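Local coordinates for class II aldolase/adducin domain protein (PDB 3OCR) that belongs to the class II aldolase/adducin family, is probably a lyase, and may bind actin filaments, at residues A[143-155]-A[227-239]. Numbering follows the deposited sequence. Where two conformers were deposited one is given.
Sequences LLPISQHSIAFSG and LVFPPREVIAKVE
Ile146 and Phe229 bring the two backbones to 5.5 Å between CA atoms, where 143-155 bends through an inverse gamma turn at Pro145 before its short helix; farther along, the CA atoms of Ile151 and Ile235 are 6.1 Å apart and those of Ala152 and Val238 5.9 Å, so helix 232-243 runs beside the 148-151 turn and the residues after it. In this class II aldolase/adducin fold the contact joins the loop-helix-turn preceding strand 157-160 to the proline-rich link and helix that follow helix 199-219. Ile146 CG2 sits over one face of the Phe229 ring in a CH-pi contact, 4.0 Å from the centroid and 17° off the normal, while Pro145 CD touches the ring edge, 3.9 Å from Phe229 CE1. Ile151 forms the apolar centre: with CG1 beside the backbone N (chi1 -66°), CG2 is turned toward Ile235 CD1, at a tight 3.5 Å, and Val238 CB. Pro230 CD lies 3.4 Å from Pro145 O, a buried carbonyl oxygen with no modelled partner. Asn189 of a second subunit donates to Ile146 O and Val228 O. At the far end, the extended Glu239 chain delivers OE2 to Ser154 OG, the donor of a very short 2.5 Å hydrogen bond.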
loop_
_atom_site.group_PDB
_atom_site.type_symbol
_atom_site.label_atom_id
_atom_site.label_comp_id
_atom_site.label_asym_id
_atom_site.label_seq_id
_atom_site.Cartn_x
_atom_site.Cartn_y
_atom_site.Cartn_z
ATOM N N LEU A 143 -15.678 -3.368 -15.540
ATOM C CA LEU A 143 -14.363 -2.889 -15.980
ATOM C C LEU A 143 -14.496 -1.876 -17.107
ATOM O O LEU A 143 -14.962 -2.201 -18.183
ATOM C CB LEU A 143 -13.467 -4.062 -16.404
ATOM C CG LEU A 143 -12.018 -3.745 -16.776
ATOM C CD1 LEU A 143 -11.135 -3.460 -15.570
ATOM C CD2 LEU A 143 -11.428 -4.877 -17.632
ATOM N N LEU A 144 -14.034 -0.654 -16.844
ATOM C CA LEU A 144 -14.200 0.477 -17.750
ATOM C C LEU A 144 -13.079 0.507 -18.817
ATOM O O LEU A 144 -11.956 0.072 -18.537
ATOM C CB LEU A 144 -14.228 1.775 -16.917
ATOM C CG LEU A 144 -15.341 1.912 -15.849
ATOM C CD1 LEU A 144 -15.068 3.116 -14.940
ATOM C CD2 LEU A 144 -16.714 2.082 -16.483
ATOM N N PRO A 145 -13.379 0.998 -20.039
ATOM C CA PRO A 145 -12.324 1.097 -21.059
ATOM C C PRO A 145 -11.528 2.435 -20.957
ATOM O O PRO A 145 -11.690 3.325 -21.787
ATOM C CB PRO A 145 -13.105 0.987 -22.365
ATOM C CG PRO A 145 -14.443 1.609 -22.078
ATOM C CD PRO A 145 -14.696 1.418 -20.570
ATOM N N ILE A 146 -10.696 2.576 -19.935
ATOM C CA ILE A 146 -10.065 3.898 -19.647
ATOM C C ILE A 146 -8.549 3.831 -19.539
ATOM O O ILE A 146 -7.889 4.826 -19.209
ATOM C CB ILE A 146 -10.663 4.581 -18.376
ATOM C CG1 ILE A 146 -10.733 3.616 -17.182
ATOM C CG2 ILE A 146 -12.075 5.080 -18.663
ATOM C CD1 ILE A 146 -9.418 3.439 -16.458
ATOM N N SER A 147 -8.003 2.661 -19.810
ATOM C CA SER A 147 -6.562 2.471 -19.793
ATOM C C SER A 147 -6.179 1.450 -20.853
ATOM O O SER A 147 -6.988 0.616 -21.239
ATOM C CB SER A 147 -6.084 2.010 -18.415
ATOM O OG SER A 147 -6.509 0.664 -18.119
ATOM N N GLN A 148 -4.934 1.480 -21.322
ATOM C CA GLN A 148 -4.479 0.447 -22.258
ATOM C C GLN A 148 -4.740 -0.963 -21.705
ATOM O O GLN A 148 -5.137 -1.878 -22.430
ATOM C CB GLN A 148 -3.002 0.610 -22.553
ATOM C CG GLN A 148 -2.466 -0.429 -23.518
ATOM C CD GLN A 148 -1.203 0.038 -24.199
ATOM O OE1 GLN A 148 -0.100 -0.466 -23.907
ATOM N NE2 GLN A 148 -1.342 1.013 -25.095
ATOM N N HIS A 149 -4.501 -1.117 -20.412
ATOM C CA HIS A 149 -4.639 -2.399 -19.727
ATOM C C HIS A 149 -6.083 -2.923 -19.695
ATOM O O HIS A 149 -6.316 -4.109 -19.933
ATOM C CB HIS A 149 -4.058 -2.282 -18.315
ATOM C CG HIS A 149 -2.623 -1.871 -18.313
ATOM N ND1 HIS A 149 -2.214 -0.605 -18.686
ATOM C CD2 HIS A 149 -1.497 -2.566 -18.029
ATOM C CE1 HIS A 149 -0.895 -0.536 -18.612
ATOM N NE2 HIS A 149 -0.436 -1.708 -18.213
ATOM N N SER A 150 -7.047 -2.045 -19.410
ATOM C CA SER A 150 -8.447 -2.453 -19.413
ATOM C C SER A 150 -9.011 -2.606 -20.835
ATOM O O SER A 150 -9.836 -3.499 -21.074
ATOM C CB SER A 150 -9.316 -1.475 -18.619
ATOM O OG SER A 150 -9.216 -0.175 -19.150
ATOM N N ILE A 151 -8.586 -1.723 -21.754
ATOM C CA ILE A 151 -9.124 -1.680 -23.129
ATOM C C ILE A 151 -8.728 -2.960 -23.867
ATOM O O ILE A 151 -9.486 -3.476 -24.693
ATOM C CB ILE A 151 -8.675 -0.373 -23.881
ATOM C CG1 ILE A 151 -9.302 0.853 -23.235
ATOM C CG2 ILE A 151 -9.008 -0.389 -25.387
ATOM C CD1 ILE A 151 -8.614 2.215 -23.625
ATOM N N ALA A 152 -7.560 -3.507 -23.519
ATOM C CA ALA A 152 -7.120 -4.785 -24.048
ATOM C C ALA A 152 -8.089 -5.958 -23.742
ATOM O O ALA A 152 -8.116 -6.956 -24.473
ATOM C CB ALA A 152 -5.687 -5.098 -23.526
ATOM N N PHE A 153 -8.875 -5.838 -22.667
ATOM C CA PHE A 153 -9.939 -6.819 -22.349
ATOM C C PHE A 153 -11.293 -6.553 -23.028
ATOM O O PHE A 153 -12.256 -7.290 -22.802
ATOM C CB PHE A 153 -10.126 -6.900 -20.822
ATOM C CG PHE A 153 -9.027 -7.681 -20.149
ATOM C CD1 PHE A 153 -7.948 -7.027 -19.562
ATOM C CD2 PHE A 153 -9.044 -9.064 -20.175
ATOM C CE1 PHE A 153 -6.896 -7.774 -18.969
ATOM C CE2 PHE A 153 -8.017 -9.812 -19.571
ATOM C CZ PHE A 153 -6.958 -9.152 -18.976
ATOM N N SER A 154 -11.380 -5.519 -23.858
ATOM C CA SER A 154 -12.675 -5.203 -24.461
ATOM C C SER A 154 -13.158 -6.386 -25.306
ATOM O O SER A 154 -12.416 -6.900 -26.153
ATOM C CB SER A 154 -12.594 -3.931 -25.300
ATOM O OG SER A 154 -13.842 -3.674 -25.935
ATOM N N GLY A 155 -14.386 -6.833 -25.037
ATOM C CA GLY A 155 -14.981 -7.969 -25.727
ATOM C C GLY A 155 -14.436 -9.332 -25.294
ATOM O O GLY A 155 -14.771 -10.347 -25.910
ATOM N N LEU A 227 -13.578 10.732 -15.921
ATOM C CA LEU A 227 -12.789 9.850 -16.759
ATOM C C LEU A 227 -12.825 10.240 -18.225
ATOM O O LEU A 227 -13.850 10.725 -18.723
ATOM C CB LEU A 227 -13.239 8.398 -16.576
ATOM C CG LEU A 227 -13.070 7.783 -15.191
ATOM C CD1 LEU A 227 -13.718 6.426 -15.177
ATOM C CD2 LEU A 227 -11.617 7.653 -14.820
ATOM N N VAL A 228 -11.692 10.072 -18.894
ATOM C CA VAL A 228 -11.636 10.174 -20.364
ATOM C C VAL A 228 -11.807 8.785 -20.964
ATOM O O VAL A 228 -11.007 7.873 -20.714
ATOM C CB VAL A 228 -10.289 10.750 -20.902
ATOM C CG1 VAL A 228 -10.277 10.756 -22.425
ATOM C CG2 VAL A 228 -10.044 12.120 -20.404
ATOM N N PHE A 229 -12.843 8.650 -21.785
ATOM C CA PHE A 229 -13.099 7.430 -22.540
ATOM C C PHE A 229 -12.613 7.644 -23.974
ATOM O O PHE A 229 -13.209 8.461 -24.709
ATOM C CB PHE A 229 -14.611 7.126 -22.542
ATOM C CG PHE A 229 -15.164 6.749 -21.189
ATOM C CD1 PHE A 229 -15.354 5.410 -20.856
ATOM C CD2 PHE A 229 -15.486 7.728 -20.248
ATOM C CE1 PHE A 229 -15.855 5.057 -19.597
ATOM C CE2 PHE A 229 -15.989 7.376 -18.986
ATOM C CZ PHE A 229 -16.175 6.048 -18.662
ATOM N N PRO A 230 -11.534 6.936 -24.382
ATOM C CA PRO A 230 -11.101 7.007 -25.784
ATOM C C PRO A 230 -12.245 6.632 -26.733
ATOM O O PRO A 230 -13.178 5.929 -26.322
ATOM C CB PRO A 230 -9.990 5.943 -25.860
ATOM C CG PRO A 230 -9.487 5.830 -24.469
ATOM C CD PRO A 230 -10.693 5.995 -23.606
ATOM N N PRO A 231 -12.180 7.084 -28.000
ATOM C CA PRO A 231 -13.296 6.853 -28.909
ATOM C C PRO A 231 -13.437 5.372 -29.207
ATOM O O PRO A 231 -12.489 4.592 -28.995
ATOM C CB PRO A 231 -12.902 7.631 -30.177
ATOM C CG PRO A 231 -11.726 8.445 -29.814
ATOM C CD PRO A 231 -11.059 7.757 -28.673
ATOM N N ARG A 232 -14.631 4.996 -29.641
ATOM C CA ARG A 232 -14.976 3.600 -29.928
ATOM C C ARG A 232 -14.005 2.946 -30.922
ATOM O O ARG A 232 -13.603 1.791 -30.723
ATOM C CB ARG A 232 -16.431 3.508 -30.425
ATOM C CG ARG A 232 -17.467 3.821 -29.336
ATOM C CD ARG A 232 -18.017 2.539 -28.681
ATOM N NE ARG A 232 -18.463 2.711 -27.291
ATOM C CZ ARG A 232 -19.609 3.281 -26.906
ATOM N NH1 ARG A 232 -20.473 3.780 -27.789
ATOM N NH2 ARG A 232 -19.887 3.367 -25.609
ATOM N N GLU A 233 -13.634 3.684 -31.969
ATOM C CA GLU A 233 -12.699 3.190 -32.986
ATOM C C GLU A 233 -11.358 2.794 -32.370
ATOM O O GLU A 233 -10.763 1.785 -32.759
ATOM C CB GLU A 233 -12.484 4.237 -34.074
ATOM C CG GLU A 233 -13.766 4.954 -34.492
ATOM C CD GLU A 233 -14.076 6.123 -33.590
ATOM O OE1 GLU A 233 -13.479 7.201 -33.812
ATOM O OE2 GLU A 233 -14.901 5.967 -32.663
ATOM N N VAL A 234 -10.900 3.589 -31.403
ATOM C CA VAL A 234 -9.618 3.322 -30.725
ATOM C C VAL A 234 -9.700 2.041 -29.893
ATOM O O VAL A 234 -8.768 1.229 -29.896
ATOM C CB VAL A 234 -9.164 4.526 -29.871
ATOM C CG1 VAL A 234 -7.914 4.178 -29.053
ATOM C CG2 VAL A 234 -8.929 5.743 -30.760
ATOM N N ILE A 235 -10.818 1.870 -29.184
ATOM C CA ILE A 235 -11.099 0.636 -28.430
ATOM C C ILE A 235 -11.069 -0.543 -29.410
ATOM O O ILE A 235 -10.359 -1.538 -29.176
ATOM C CB ILE A 235 -12.484 0.705 -27.694
ATOM C CG1 ILE A 235 -12.569 1.908 -26.737
ATOM C CG2 ILE A 235 -12.856 -0.629 -27.008
ATOM C CD1 ILE A 235 -11.473 1.995 -25.810
ATOM N N ALA A 236 -11.804 -0.391 -30.510
ATOM C CA ALA A 236 -11.860 -1.410 -31.587
ATOM C C ALA A 236 -10.495 -1.817 -32.132
ATOM O O ALA A 236 -10.228 -3.008 -32.290
ATOM C CB ALA A 236 -12.737 -0.952 -32.714
ATOM N N LYS A 237 -9.649 -0.825 -32.398
ATOM C CA LYS A 237 -8.257 -1.055 -32.792
ATOM C C LYS A 237 -7.494 -1.902 -31.763
ATOM O O LYS A 237 -6.799 -2.844 -32.129
ATOM C CB LYS A 237 -7.539 0.283 -33.072
ATOM C CG LYS A 237 -6.053 0.161 -33.533
ATOM C CD LYS A 237 -5.583 1.332 -34.452
ATOM C CE LYS A 237 -4.038 1.617 -34.380
ATOM N NZ LYS A 237 -3.487 2.066 -32.988
ATOM N N VAL A 238 -7.615 -1.566 -30.482
ATOM C CA VAL A 238 -6.914 -2.317 -29.448
ATOM C C VAL A 238 -7.422 -3.761 -29.387
ATOM O O VAL A 238 -6.631 -4.706 -29.149
ATOM C CB VAL A 238 -6.973 -1.609 -28.084
ATOM C CG1 VAL A 238 -6.366 -2.500 -26.967
ATOM C CG2 VAL A 238 -6.218 -0.273 -28.158
ATOM N N GLU A 239 -8.727 -3.926 -29.624
ATOM C CA GLU A 239 -9.362 -5.244 -29.683
ATOM C C GLU A 239 -8.714 -6.080 -30.779
ATOM O O GLU A 239 -8.440 -7.252 -30.577
ATOM C CB GLU A 239 -10.871 -5.144 -29.959
ATOM C CG GLU A 239 -11.696 -4.547 -28.836
ATOM C CD GLU A 239 -13.202 -4.687 -29.055
ATOM O OE1 GLU A 239 -13.633 -5.508 -29.894
ATOM O OE2 GLU A 239 -13.960 -3.977 -28.366
#